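Local structure of imelysin-like protein (Psychrobacter arcticus, 3PF0) at residues E113-G118 with N228-S233; G170-L175 with A263-S268; I271-L276 with D310-L315. The protein is of unknown function but belongs to the imelysin-like (peptidase M75) family and is a putative metalloendopeptidase. All coordinates share one frame; numbering follows the deposited sequence.

Contact 1 of 3, residues E113-G118 with N228-S233; sequences EMVNFG and NQWFNS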
ATOM      1  N   GLU A 113       0.005   0.002  -3.197  1.00 33.22           N
ATOM      2  CA  GLU A 113       1.394  -0.427  -2.976  1.00 33.40           C
ATOM      3  C   GLU A 113       1.687  -1.826  -3.579  1.00 37.49           C
ATOM      4  O   GLU A 113       2.838  -2.270  -3.551  1.00 38.69           O
ATOM      5  CB  GLU A 113       1.736  -0.402  -1.483  1.00 34.72           C
ATOM      6  CG  GLU A 113       2.148   0.984  -1.019  1.00 43.54           C
ATOM      7  CD  GLU A 113       2.507   1.118   0.446  1.00 50.31           C
ATOM      8  OE1 GLU A 113       2.057   0.275   1.253  1.00 46.04           O
ATOM      9  OE2 GLU A 113       3.194   2.100   0.799  1.00 41.15           O
HETATM   10  N   MSE A 114       0.667  -2.487  -4.168  1.00 33.01           N
HETATM   11  CA  MSE A 114       0.816  -3.765  -4.879  1.00 32.67           C
HETATM   12  C   MSE A 114       1.777  -3.579  -6.077  1.00 35.89           C
HETATM   13  O   MSE A 114       2.342  -4.553  -6.557  1.00 36.53           O
HETATM   14  CB  MSE A 114      -0.559  -4.295  -5.348  1.00 34.60           C
HETATM   15  CG  MSE A 114      -1.162  -3.493  -6.502  1.00 41.02           C
HETATM   16 SE   MSE A 114      -2.853  -4.169  -7.176  0.75 49.32          SE
HETATM   17  CE  MSE A 114      -3.937  -2.645  -6.799  1.00 45.17           C
ATOM     18  N   VAL A 115       1.914  -2.321  -6.563  1.00 32.05           N
ATOM     19  CA  VAL A 115       2.809  -1.874  -7.636  1.00 32.71           C
ATOM     20  C   VAL A 115       4.005  -1.188  -6.946  1.00 38.48           C
ATOM     21  O   VAL A 115       3.810  -0.236  -6.188  1.00 37.89           O
ATOM     22  CB  VAL A 115       2.068  -0.949  -8.653  1.00 36.33           C
ATOM     23  CG1 VAL A 115       3.026  -0.334  -9.670  1.00 36.23           C
ATOM     24  CG2 VAL A 115       0.958  -1.708  -9.366  1.00 36.42           C
ATOM     25  N   ASN A 116       5.219  -1.708  -7.155  1.00 36.41           N
ATOM     26  CA  ASN A 116       6.441  -1.172  -6.538  1.00 36.23           C
ATOM     27  C   ASN A 116       7.387  -0.583  -7.612  1.00 41.48           C
ATOM     28  O   ASN A 116       8.571  -0.369  -7.355  1.00 41.74           O
ATOM     29  CB  ASN A 116       7.149  -2.279  -5.727  1.00 35.23           C
ATOM     30  CG  ASN A 116       7.768  -3.374  -6.569  1.00 49.74           C
ATOM     31  OD1 ASN A 116       7.429  -3.565  -7.749  1.00 40.92           O
ATOM     32  ND2 ASN A 116       8.736  -4.086  -5.998  1.00 39.33           N
ATOM     33  N   PHE A 117       6.850  -0.308  -8.803  1.00 38.49           N
ATOM     34  CA  PHE A 117       7.626   0.208  -9.923  1.00 38.24           C
ATOM     35  C   PHE A 117       6.862   1.303 -10.645  1.00 41.64           C
ATOM     36  O   PHE A 117       5.684   1.516 -10.373  1.00 41.05           O
ATOM     37  CB  PHE A 117       7.958  -0.954 -10.891  1.00 40.34           C
ATOM     38  CG  PHE A 117       6.752  -1.647 -11.485  1.00 40.59           C
ATOM     39  CD1 PHE A 117       6.099  -2.662 -10.791  1.00 42.09           C
ATOM     40  CD2 PHE A 117       6.290  -1.310 -12.756  1.00 41.51           C
ATOM     41  CE1 PHE A 117       4.976  -3.294 -11.337  1.00 42.86           C
ATOM     42  CE2 PHE A 117       5.170  -1.946 -13.302  1.00 43.69           C
ATOM     43  CZ  PHE A 117       4.528  -2.941 -12.595  1.00 41.56           C
ATOM     44  N   GLY A 118       7.537   1.969 -11.572  1.00 38.56           N
ATOM     45  CA  GLY A 118       6.935   2.993 -12.413  1.00 37.93           C
ATOM     46  C   GLY A 118       6.714   4.364 -11.805  1.00 40.55           C
ATOM     47  O   GLY A 118       7.522   4.830 -11.003  1.00 39.79           O
ATOM     48  N   ASN A 228       6.611 -10.715 -15.623  1.00 44.69           N
ATOM     49  CA  ASN A 228       7.656 -10.936 -14.623  1.00 44.33           C
ATOM     50  C   ASN A 228       7.677  -9.807 -13.582  1.00 45.74           C
ATOM     51  O   ASN A 228       7.718 -10.095 -12.385  1.00 45.12           O
ATOM     52  CB  ASN A 228       9.036 -11.091 -15.273  1.00 45.48           C
ATOM     53  CG  ASN A 228      10.058 -11.692 -14.336  1.00 69.30           C
ATOM     54  OD1 ASN A 228      10.016 -12.883 -14.015  1.00 61.64           O
ATOM     55  ND2 ASN A 228      10.983 -10.878 -13.849  1.00 61.81           N
ATOM     56  N   GLN A 229       7.611  -8.537 -14.034  1.00 40.27           N
ATOM     57  CA  GLN A 229       7.633  -7.367 -13.163  1.00 38.11           C
ATOM     58  C   GLN A 229       6.391  -7.303 -12.287  1.00 41.38           C
ATOM     59  O   GLN A 229       6.512  -6.982 -11.107  1.00 41.24           O
ATOM     60  CB  GLN A 229       7.780  -6.061 -13.972  1.00 38.75           C
ATOM     61  CG  GLN A 229       8.237  -4.881 -13.096  1.00 43.01           C
ATOM     62  CD  GLN A 229       8.907  -3.752 -13.832  1.00 58.53           C
ATOM     63  OE1 GLN A 229       8.561  -3.398 -14.968  1.00 51.84           O
ATOM     64  NE2 GLN A 229       9.837  -3.107 -13.154  1.00 51.46           N
ATOM     65  N   TRP A 230       5.209  -7.587 -12.865  1.00 38.02           N
ATOM     66  CA  TRP A 230       3.922  -7.560 -12.177  1.00 36.73           C
ATOM     67  C   TRP A 230       3.881  -8.561 -10.996  1.00 38.98           C
ATOM     68  O   TRP A 230       3.550  -8.156  -9.883  1.00 36.81           O
ATOM     69  CB  TRP A 230       2.775  -7.827 -13.176  1.00 36.16           C
ATOM     70  CG  TRP A 230       1.442  -8.176 -12.563  1.00 37.07           C
ATOM     71  CD1 TRP A 230       0.765  -9.349 -12.704  1.00 40.91           C
ATOM     72  CD2 TRP A 230       0.635  -7.348 -11.709  1.00 36.09           C
ATOM     73  NE1 TRP A 230      -0.424  -9.299 -12.013  1.00 40.15           N
ATOM     74  CE2 TRP A 230      -0.533  -8.081 -11.396  1.00 40.51           C
ATOM     75  CE3 TRP A 230       0.796  -6.062 -11.157  1.00 36.51           C
ATOM     76  CZ2 TRP A 230      -1.542  -7.571 -10.568  1.00 39.18           C
ATOM     77  CZ3 TRP A 230      -0.200  -5.561 -10.333  1.00 37.48           C
ATOM     78  CH2 TRP A 230      -1.359  -6.305 -10.055  1.00 38.54           C
ATOM     79  N   PHE A 231       4.223  -9.841 -11.228  1.00 36.06           N
ATOM     80  CA  PHE A 231       4.166 -10.849 -10.175  1.00 35.75           C
ATOM     81  C   PHE A 231       5.299 -10.698  -9.158  1.00 40.55           C
ATOM     82  O   PHE A 231       5.114 -11.073  -7.996  1.00 40.04           O
ATOM     83  CB  PHE A 231       4.126 -12.265 -10.751  1.00 38.63           C
ATOM     84  CG  PHE A 231       2.764 -12.604 -11.290  1.00 40.03           C
ATOM     85  CD1 PHE A 231       1.728 -12.958 -10.433  1.00 42.83           C
ATOM     86  CD2 PHE A 231       2.495 -12.516 -12.650  1.00 42.46           C
ATOM     87  CE1 PHE A 231       0.455 -13.240 -10.930  1.00 43.83           C
ATOM     88  CE2 PHE A 231       1.219 -12.786 -13.144  1.00 45.45           C
ATOM     89  CZ  PHE A 231       0.209 -13.148 -12.281  1.00 43.41           C
ATOM     90  N   ASN A 232       6.443 -10.119  -9.562  1.00 37.25           N
ATOM     91  CA  ASN A 232       7.515  -9.868  -8.608  1.00 37.66           C
ATOM     92  C   ASN A 232       7.114  -8.699  -7.709  1.00 41.86           C
ATOM     93  O   ASN A 232       7.495  -8.665  -6.541  1.00 42.90           O
ATOM     94  CB  ASN A 232       8.847  -9.622  -9.297  1.00 38.31           C
ATOM     95  CG  ASN A 232       9.601 -10.904  -9.499  1.00 54.89           C
ATOM     96  OD1 ASN A 232      10.241 -11.416  -8.575  1.00 49.58           O
ATOM     97  ND2 ASN A 232       9.463 -11.501 -10.679  1.00 41.77           N
ATOM     98  N   SER A 233       6.293  -7.781  -8.245  1.00 36.91           N
ATOM     99  CA  SER A 233       5.745  -6.649  -7.510  1.00 35.55           C
ATOM    100  C   SER A 233       4.778  -7.168  -6.441  1.00 40.50           C
ATOM    101  O   SER A 233       4.810  -6.692  -5.306  1.00 39.97           O
ATOM    102  CB  SER A 233       5.033  -5.688  -8.461  1.00 36.26           C
ATOM    103  OG  SER A 233       4.636  -4.506  -7.788  1.00 40.55           O
TER
HETATM  104  O   HOH W   1       4.710  -4.346  -3.913  1.00 30.21           O
HETATM  105  O   HOH W   2      10.028  -6.554  -7.125  1.00 45.45           O

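Contact 2 of 3, residues G170-L175 with A263-S268; sequences GLEEAL and ATAGQS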
ATOM      1  N   GLY A 170       2.878  11.660   7.807  1.00 30.48           N
ATOM      2  CA  GLY A 170       2.892  13.053   8.235  1.00 29.79           C
ATOM      3  C   GLY A 170       1.508  13.474   8.713  1.00 33.94           C
ATOM      4  O   GLY A 170       1.365  14.050   9.794  1.00 33.39           O
ATOM      5  N   LEU A 171       0.471  13.147   7.923  1.00 29.78           N
ATOM      6  CA  LEU A 171      -0.926  13.439   8.254  1.00 28.55           C
ATOM      7  C   LEU A 171      -1.361  12.668   9.511  1.00 33.05           C
ATOM      8  O   LEU A 171      -2.034  13.223  10.381  1.00 32.95           O
ATOM      9  CB  LEU A 171      -1.823  13.099   7.054  1.00 27.12           C
ATOM     10  CG  LEU A 171      -1.810  14.127   5.921  1.00 30.06           C
ATOM     11  CD1 LEU A 171      -2.218  13.503   4.594  1.00 28.71           C
ATOM     12  CD2 LEU A 171      -2.670  15.342   6.264  1.00 30.07           C
ATOM     13  N   GLU A 172      -0.914  11.414   9.638  1.00 30.02           N
ATOM     14  CA  GLU A 172      -1.228  10.579  10.785  1.00 29.73           C
ATOM     15  C   GLU A 172      -0.758  11.236  12.069  1.00 34.95           C
ATOM     16  O   GLU A 172      -1.517  11.323  13.044  1.00 35.22           O
ATOM     17  CB  GLU A 172      -0.564   9.210  10.630  1.00 30.87           C
ATOM     18  CG  GLU A 172      -0.896   8.261  11.775  1.00 36.69           C
ATOM     19  CD  GLU A 172      -0.125   6.962  11.792  1.00 39.29           C
ATOM     20  OE1 GLU A 172       0.831   6.815  10.996  1.00 34.64           O
ATOM     21  OE2 GLU A 172      -0.481   6.082  12.605  1.00 37.07           O
ATOM     22  N   GLU A 173       0.494  11.712  12.047  1.00 31.28           N
ATOM     23  CA  GLU A 173       1.153  12.368  13.156  1.00 31.42           C
ATOM     24  C   GLU A 173       0.426  13.658  13.521  1.00 34.37           C
ATOM     25  O   GLU A 173       0.182  13.881  14.703  1.00 34.54           O
ATOM     26  CB  GLU A 173       2.632  12.633  12.814  1.00 32.91           C
ATOM     27  CG  GLU A 173       3.464  13.158  13.974  1.00 44.53           C
ATOM     28  CD  GLU A 173       3.367  12.368  15.268  1.00 67.56           C
ATOM     29  OE1 GLU A 173       3.893  11.234  15.312  1.00 55.19           O
ATOM     30  OE2 GLU A 173       2.753  12.877  16.235  1.00 64.29           O
ATOM     31  N   ALA A 174       0.079  14.501  12.525  1.00 29.09           N
ATOM     32  CA  ALA A 174      -0.607  15.766  12.787  1.00 29.51           C
ATOM     33  C   ALA A 174      -2.030  15.551  13.338  1.00 34.09           C
ATOM     34  O   ALA A 174      -2.446  16.299  14.226  1.00 33.15           O
ATOM     35  CB  ALA A 174      -0.662  16.607  11.531  1.00 29.57           C
ATOM     36  N   LEU A 175      -2.750  14.515  12.851  1.00 31.21           N
ATOM     37  CA  LEU A 175      -4.124  14.225  13.311  1.00 31.22           C
ATOM     38  C   LEU A 175      -4.179  13.524  14.684  1.00 36.52           C
ATOM     39  O   LEU A 175      -5.179  13.666  15.400  1.00 35.79           O
ATOM     40  CB  LEU A 175      -4.891  13.397  12.268  1.00 30.26           C
ATOM     41  CG  LEU A 175      -5.231  14.147  10.973  1.00 34.03           C
ATOM     42  CD1 LEU A 175      -5.665  13.189   9.894  1.00 33.39           C
ATOM     43  CD2 LEU A 175      -6.285  15.227  11.202  1.00 34.76           C
ATOM     44  N   ALA A 263       1.040   2.906  13.297  1.00 35.50           N
ATOM     45  CA  ALA A 263       1.401   2.687  14.697  1.00 35.72           C
ATOM     46  C   ALA A 263       0.809   3.747  15.630  1.00 40.50           C
ATOM     47  O   ALA A 263       0.355   3.396  16.719  1.00 41.37           O
ATOM     48  CB  ALA A 263       2.916   2.655  14.855  1.00 36.49           C
ATOM     49  N   THR A 264       0.842   5.036  15.225  1.00 35.74           N
ATOM     50  CA  THR A 264       0.337   6.145  16.044  1.00 35.11           C
ATOM     51  C   THR A 264      -1.195   6.078  16.126  1.00 38.41           C
ATOM     52  O   THR A 264      -1.754   6.260  17.206  1.00 39.04           O
ATOM     53  CB  THR A 264       0.838   7.480  15.477  1.00 40.41           C
ATOM     54  OG1 THR A 264       2.266   7.442  15.413  1.00 39.80           O
ATOM     55  CG2 THR A 264       0.415   8.659  16.323  1.00 39.73           C
ATOM     56  N   ALA A 265      -1.858   5.784  14.990  1.00 33.47           N
ATOM     57  CA  ALA A 265      -3.314   5.647  14.892  1.00 33.33           C
ATOM     58  C   ALA A 265      -3.806   4.367  15.584  1.00 37.63           C
ATOM     59  O   ALA A 265      -4.965   4.295  16.000  1.00 37.17           O
ATOM     60  CB  ALA A 265      -3.733   5.636  13.426  1.00 32.96           C
ATOM     61  N   GLY A 266      -2.924   3.373  15.683  1.00 35.48           N
ATOM     62  CA  GLY A 266      -3.232   2.069  16.260  1.00 35.66           C
ATOM     63  C   GLY A 266      -4.165   1.297  15.353  1.00 38.32           C
ATOM     64  O   GLY A 266      -5.081   0.616  15.824  1.00 37.84           O
ATOM     65  N   GLN A 267      -3.947   1.419  14.030  1.00 34.09           N
ATOM     66  CA  GLN A 267      -4.795   0.762  13.037  1.00 32.91           C
ATOM     67  C   GLN A 267      -3.981  -0.162  12.107  1.00 35.20           C
ATOM     68  O   GLN A 267      -4.256  -0.214  10.910  1.00 33.65           O
ATOM     69  CB  GLN A 267      -5.572   1.829  12.231  1.00 33.35           C
ATOM     70  CG  GLN A 267      -6.582   2.648  13.061  1.00 34.94           C
ATOM     71  CD  GLN A 267      -7.764   1.840  13.570  1.00 51.16           C
ATOM     72  OE1 GLN A 267      -8.082   0.751  13.071  1.00 42.32           O
ATOM     73  NE2 GLN A 267      -8.451   2.363  14.585  1.00 43.42           N
ATOM     74  N   SER A 268      -3.010  -0.920  12.659  1.00 32.63           N
ATOM     75  CA  SER A 268      -2.179  -1.815  11.837  1.00 32.74           C
ATOM     76  C   SER A 268      -2.976  -2.946  11.200  1.00 38.03           C
ATOM     77  O   SER A 268      -2.667  -3.304  10.070  1.00 37.95           O
ATOM     78  CB  SER A 268      -0.997  -2.388  12.616  1.00 34.13           C
ATOM     79  OG  SER A 268      -1.325  -2.727  13.952  1.00 41.82           O
TER
HETATM   80  O   HOH W   3       2.551   5.238  12.378  1.00 34.78           O
HETATM   81  O   HOH W   4       3.633   9.299  13.891  1.00 38.10           O

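Contact 3 of 3, residues I271-L276 with D310-L315; sequences IINAKL and DTTALL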
ATOM      1  N   ILE A 271      -4.447  -1.898   7.884  1.00 37.20           N
ATOM      2  CA  ILE A 271      -3.443  -1.763   6.820  1.00 36.57           C
ATOM      3  C   ILE A 271      -3.084  -3.153   6.256  1.00 41.05           C
ATOM      4  O   ILE A 271      -3.090  -3.322   5.040  1.00 40.77           O
ATOM      5  CB  ILE A 271      -2.184  -0.965   7.287  1.00 39.03           C
ATOM      6  CG1 ILE A 271      -2.569   0.408   7.912  1.00 38.58           C
ATOM      7  CG2 ILE A 271      -1.174  -0.782   6.142  1.00 38.85           C
ATOM      8  CD1 ILE A 271      -3.496   1.352   7.005  1.00 41.41           C
ATOM      9  N   ILE A 272      -2.825  -4.149   7.134  1.00 37.87           N
ATOM     10  CA  ILE A 272      -2.472  -5.518   6.719  1.00 37.55           C
ATOM     11  C   ILE A 272      -3.650  -6.162   5.947  1.00 40.73           C
ATOM     12  O   ILE A 272      -3.424  -6.808   4.929  1.00 40.53           O
ATOM     13  CB  ILE A 272      -1.991  -6.379   7.927  1.00 40.44           C
ATOM     14  CG1 ILE A 272      -0.760  -5.735   8.638  1.00 40.43           C
ATOM     15  CG2 ILE A 272      -1.696  -7.838   7.529  1.00 41.45           C
ATOM     16  CD1 ILE A 272       0.501  -5.375   7.753  1.00 45.46           C
ATOM     17  N   ASN A 273      -4.892  -5.937   6.414  1.00 36.90           N
ATOM     18  CA  ASN A 273      -6.127  -6.427   5.804  1.00 36.49           C
ATOM     19  C   ASN A 273      -6.313  -5.865   4.384  1.00 38.46           C
ATOM     20  O   ASN A 273      -6.621  -6.627   3.465  1.00 39.40           O
ATOM     21  CB  ASN A 273      -7.315  -6.055   6.690  1.00 40.87           C
ATOM     22  CG  ASN A 273      -8.608  -6.734   6.346  1.00 67.60           C
ATOM     23  OD1 ASN A 273      -8.732  -7.964   6.389  1.00 65.34           O
ATOM     24  ND2 ASN A 273      -9.617  -5.932   6.059  1.00 57.52           N
ATOM     25  N   ALA A 274      -6.092  -4.554   4.196  1.00 32.12           N
ATOM     26  CA  ALA A 274      -6.212  -3.905   2.885  1.00 31.48           C
ATOM     27  C   ALA A 274      -5.219  -4.516   1.888  1.00 36.19           C
ATOM     28  O   ALA A 274      -5.598  -4.808   0.754  1.00 36.61           O
ATOM     29  CB  ALA A 274      -5.979  -2.403   3.014  1.00 31.45           C
ATOM     30  N   LYS A 275      -3.973  -4.787   2.340  1.00 32.78           N
ATOM     31  CA  LYS A 275      -2.938  -5.397   1.506  1.00 32.72           C
ATOM     32  C   LYS A 275      -3.304  -6.840   1.167  1.00 38.16           C
ATOM     33  O   LYS A 275      -3.186  -7.227   0.004  1.00 38.32           O
ATOM     34  CB  LYS A 275      -1.561  -5.326   2.183  1.00 35.13           C
ATOM     35  CG  LYS A 275      -1.040  -3.902   2.306  1.00 42.62           C
ATOM     36  CD  LYS A 275       0.411  -3.853   2.740  1.00 41.10           C
ATOM     37  CE  LYS A 275       0.934  -2.459   2.541  1.00 38.69           C
ATOM     38  NZ  LYS A 275       2.352  -2.466   2.118  1.00 42.35           N
ATOM     39  N   LEU A 276      -3.803  -7.619   2.162  1.00 35.64           N
ATOM     40  CA  LEU A 276      -4.207  -9.017   1.947  1.00 36.62           C
ATOM     41  C   LEU A 276      -5.371  -9.123   0.955  1.00 41.20           C
ATOM     42  O   LEU A 276      -5.325  -9.963   0.056  1.00 42.66           O
ATOM     43  CB  LEU A 276      -4.591  -9.717   3.266  1.00 36.99           C
ATOM     44  CG  LEU A 276      -3.475 -10.352   4.086  1.00 42.28           C
ATOM     45  CD1 LEU A 276      -4.029 -10.884   5.405  1.00 43.04           C
ATOM     46  CD2 LEU A 276      -2.772 -11.483   3.316  1.00 45.30           C
ATOM     47  N   ASP A 310      -7.142 -18.196   4.964  1.00 49.33           N
ATOM     48  CA  ASP A 310      -6.747 -18.578   6.328  1.00 50.23           C
ATOM     49  C   ASP A 310      -6.057 -17.408   7.050  1.00 54.05           C
ATOM     50  O   ASP A 310      -6.276 -17.207   8.251  1.00 54.04           O
ATOM     51  CB  ASP A 310      -5.813 -19.812   6.325  1.00 53.55           C
ATOM     52  CG  ASP A 310      -6.380 -21.112   5.767  1.00 67.13           C
ATOM     53  OD1 ASP A 310      -7.624 -21.276   5.769  1.00 69.27           O
ATOM     54  OD2 ASP A 310      -5.578 -21.971   5.334  1.00 72.96           O
ATOM     55  N   THR A 311      -5.215 -16.650   6.314  1.00 49.32           N
ATOM     56  CA  THR A 311      -4.479 -15.493   6.830  1.00 47.56           C
ATOM     57  C   THR A 311      -5.477 -14.388   7.188  1.00 49.60           C
ATOM     58  O   THR A 311      -5.360 -13.790   8.257  1.00 48.62           O
ATOM     59  CB  THR A 311      -3.400 -15.025   5.820  1.00 51.73           C
ATOM     60  OG1 THR A 311      -2.671 -16.161   5.349  1.00 54.02           O
ATOM     61  CG2 THR A 311      -2.413 -14.032   6.431  1.00 46.11           C
ATOM     62  N   THR A 312      -6.476 -14.156   6.310  1.00 45.70           N
ATOM     63  CA  THR A 312      -7.538 -13.157   6.484  1.00 44.86           C
ATOM     64  C   THR A 312      -8.394 -13.517   7.728  1.00 48.57           C
ATOM     65  O   THR A 312      -8.690 -12.634   8.540  1.00 47.22           O
ATOM     66  CB  THR A 312      -8.371 -13.037   5.188  1.00 51.51           C
ATOM     67  OG1 THR A 312      -7.491 -12.714   4.109  1.00 49.27           O
ATOM     68  CG2 THR A 312      -9.460 -11.965   5.276  1.00 50.18           C
ATOM     69  N   ALA A 313      -8.742 -14.808   7.887  1.00 45.93           N
ATOM     70  CA  ALA A 313      -9.512 -15.301   9.031  1.00 46.39           C
ATOM     71  C   ALA A 313      -8.714 -15.153  10.338  1.00 50.74           C
ATOM     72  O   ALA A 313      -9.291 -14.798  11.367  1.00 51.25           O
ATOM     73  CB  ALA A 313      -9.915 -16.753   8.809  1.00 48.42           C
ATOM     74  N   LEU A 314      -7.388 -15.385  10.291  1.00 46.72           N
ATOM     75  CA  LEU A 314      -6.522 -15.231  11.463  1.00 46.22           C
ATOM     76  C   LEU A 314      -6.390 -13.750  11.852  1.00 46.62           C
ATOM     77  O   LEU A 314      -6.452 -13.418  13.032  1.00 45.43           O
ATOM     78  CB  LEU A 314      -5.138 -15.847  11.192  1.00 46.75           C
ATOM     79  CG  LEU A 314      -4.129 -15.853  12.344  1.00 51.64           C
ATOM     80  CD1 LEU A 314      -4.503 -16.872  13.416  1.00 52.90           C
ATOM     81  CD2 LEU A 314      -2.748 -16.137  11.828  1.00 53.66           C
ATOM     82  N   LEU A 315      -6.248 -12.862  10.855  1.00 42.28           N
ATOM     83  CA  LEU A 315      -6.108 -11.431  11.080  1.00 40.40           C
ATOM     84  C   LEU A 315      -7.381 -10.834  11.699  1.00 45.75           C
ATOM     85  O   LEU A 315      -7.274  -9.988  12.586  1.00 44.49           O
ATOM     86  CB  LEU A 315      -5.762 -10.740   9.762  1.00 39.11           C
ATOM     87  CG  LEU A 315      -5.239  -9.306   9.822  1.00 42.20           C
ATOM     88  CD1 LEU A 315      -3.821  -9.247  10.379  1.00 42.25           C
ATOM     89  CD2 LEU A 315      -5.236  -8.712   8.460  1.00 43.19           C
TER
HETATM   90  O   HOH W   5      -9.211  -9.985   8.143  1.00 48.09           O

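Contact 1 of 3, residues E113-G118 with N228-S233
Phe117 and Gln229 lie face to face: the planes of the ring and the side-chain amide are 6° from parallel, stacked one over the other, and Gln229 CG sits 3.8 Å from the ring centroid of Phe117, almost on its normal, as a CH-pi contact. Val115 CG1, of the same loop as Phe117, lies over the opposite face, offset toward its rim. Ser233 CB fills in at the ring edge, 3.7 Å from Phe117 CE1. Beside this stack the Ser233 hydroxyl, anti to its own backbone N (chi1 -173°), reaches into the loop and accepts a bond from the backbone of Asn116, N to OG 2.9 Å, bent to 137°. Met114 O stands 2.6 Å from the same Ser233 OG. The loop 113-118, which follows helix 92-112, is thereby fastened to one flank of helix 225-250 in this all-helical imelysin-like fold. Deeper in, selenomethionine Met114 makes a Met-aromatic contact at the edge of the indole, SE to Trp230 CH2 3.9 Å, and Val115 CG2 meets the same edge at CZ3. Helix 48-84 closes this buried side, where Tyr54 OH bonds Trp230 NE1. Toward Asn116, which is exposed, direct contact gives way to water. One water bridges Asn116 ND2 and, weakly, Asn232 O; a second donates to both Glu113 O and Ser233 O, the latter at 2.7 Å.

Contact 2 of 3, residues G170-L175 with A263-S268
With CG anti to the backbone N (chi1 -178°) and the chain extended beyond it (chi2 -172°), Glu172 sends its carboxylate straight out from helix 167-176 to the backbone of Thr264 and Ala265. Glu173 also starts anti to its backbone N, but a bend at chi2 (51°) swings its carboxylate back toward Thr264. Glu172 OE2 accepts a hydrogen bond from Ala265 N at 2.8 Å, using the anti lone pair, the one turned away from OE1. Thr264 N lies 3.1 Å from the same Glu172 OE2, and the methyl of Ala265 packs close by. Glu172 OE1 accepts a hydrogen bond from a water 2.7 Å away, which in turn accepts a weak one from Ala263 N. A helix-borne acid thus holds a loop with helical backbone angles at 263-265, part of the connection between helix 225-250 and helix 268-283, whose N-cap position is Gln267. Trp102 of helix 92-112 touches the side chains of both Glu172 and Ala265. On the exposed side no direct bond joins Glu173 to Thr264. Instead a water donates to Glu173 OE1 and is hydrogen-bonded to Thr264 OG1 at 2.8 Å, bridging a separation of 4.1 Å between that carboxylate oxygen and the hydroxyl; His140 ND1 bonds Glu173 OE1 weakly.

Contact 3 of 3, residues I271-L276 with D310-L315
Segments 271-276 of helix 268-283 and 310-315 of helix 298-316 run nearly antiparallel, their axes 10.5 Å apart at closest approach and 162° between their directions, with Asn273 and Thr312 nearest in the backbone. Leu315 reaches across the interface: CG lies anti to the backbone N (chi1 -165°), and this carries the two methyls over to the first turn of the other segment. CD2 presses against the backbone there, 3.5 Å from Asn273 N, and also meets Ile272 CG2 at 3.8 Å, while CD1 touches that same Ile272 methyl; the two side chains cross at about a right angle. Leu276, one turn on, comes from the opposite helix and puts CD1 against Leu315 CD2 at 3.9 Å. The same methyl meets Thr311 CG2 at 3.7 Å, again nearly perpendicular, so the methyl of Thr311 serves the apolar interface while its hydroxyl bonds Ala307 O within its own helix. Replacing Leu315 with an alanine would probably open a gap between Ile272, Asn273 and Leu276 and leave the methyls of Ile272 and Leu276 without their shared partner. On the partly exposed side a water donates to both Asn273 OD1 and Thr312 O, 2.7 Å from the Asn273 oxygen, where no direct hydrogen bond joins the two segments. Met241 and Ile246 of helix 225-250 touch Ile272, and His336 and Ile340 of helix 327-351 touch Thr311. Near-antiparallel helices meeting through an apolar seam are characteristic of an alpha-helical bundle, here in the C-terminal half of the chain.

How the contacts relate
Contacts 1 and 2 cross along the chain, their segments alternating, and contact 3 opens only after both have closed. The centres of contacts 1 and 2 lie about 26 Å apart, on opposite sides of the chain's centre; the centre of contact 3 lies about 20 Å from each. Contact 1 uses helix 225-250 and contact 3 the next one, helix 268-283; the loop of contact 2 joins these two helices and runs directly into contact 3. Contacts 1 and 3 also touch, through a salt bridge from Glu113 OE1 to Lys275 NZ of 2.9 Å. Together they tie loops and helices from both halves of the imelysin-like region into one all-helical chain.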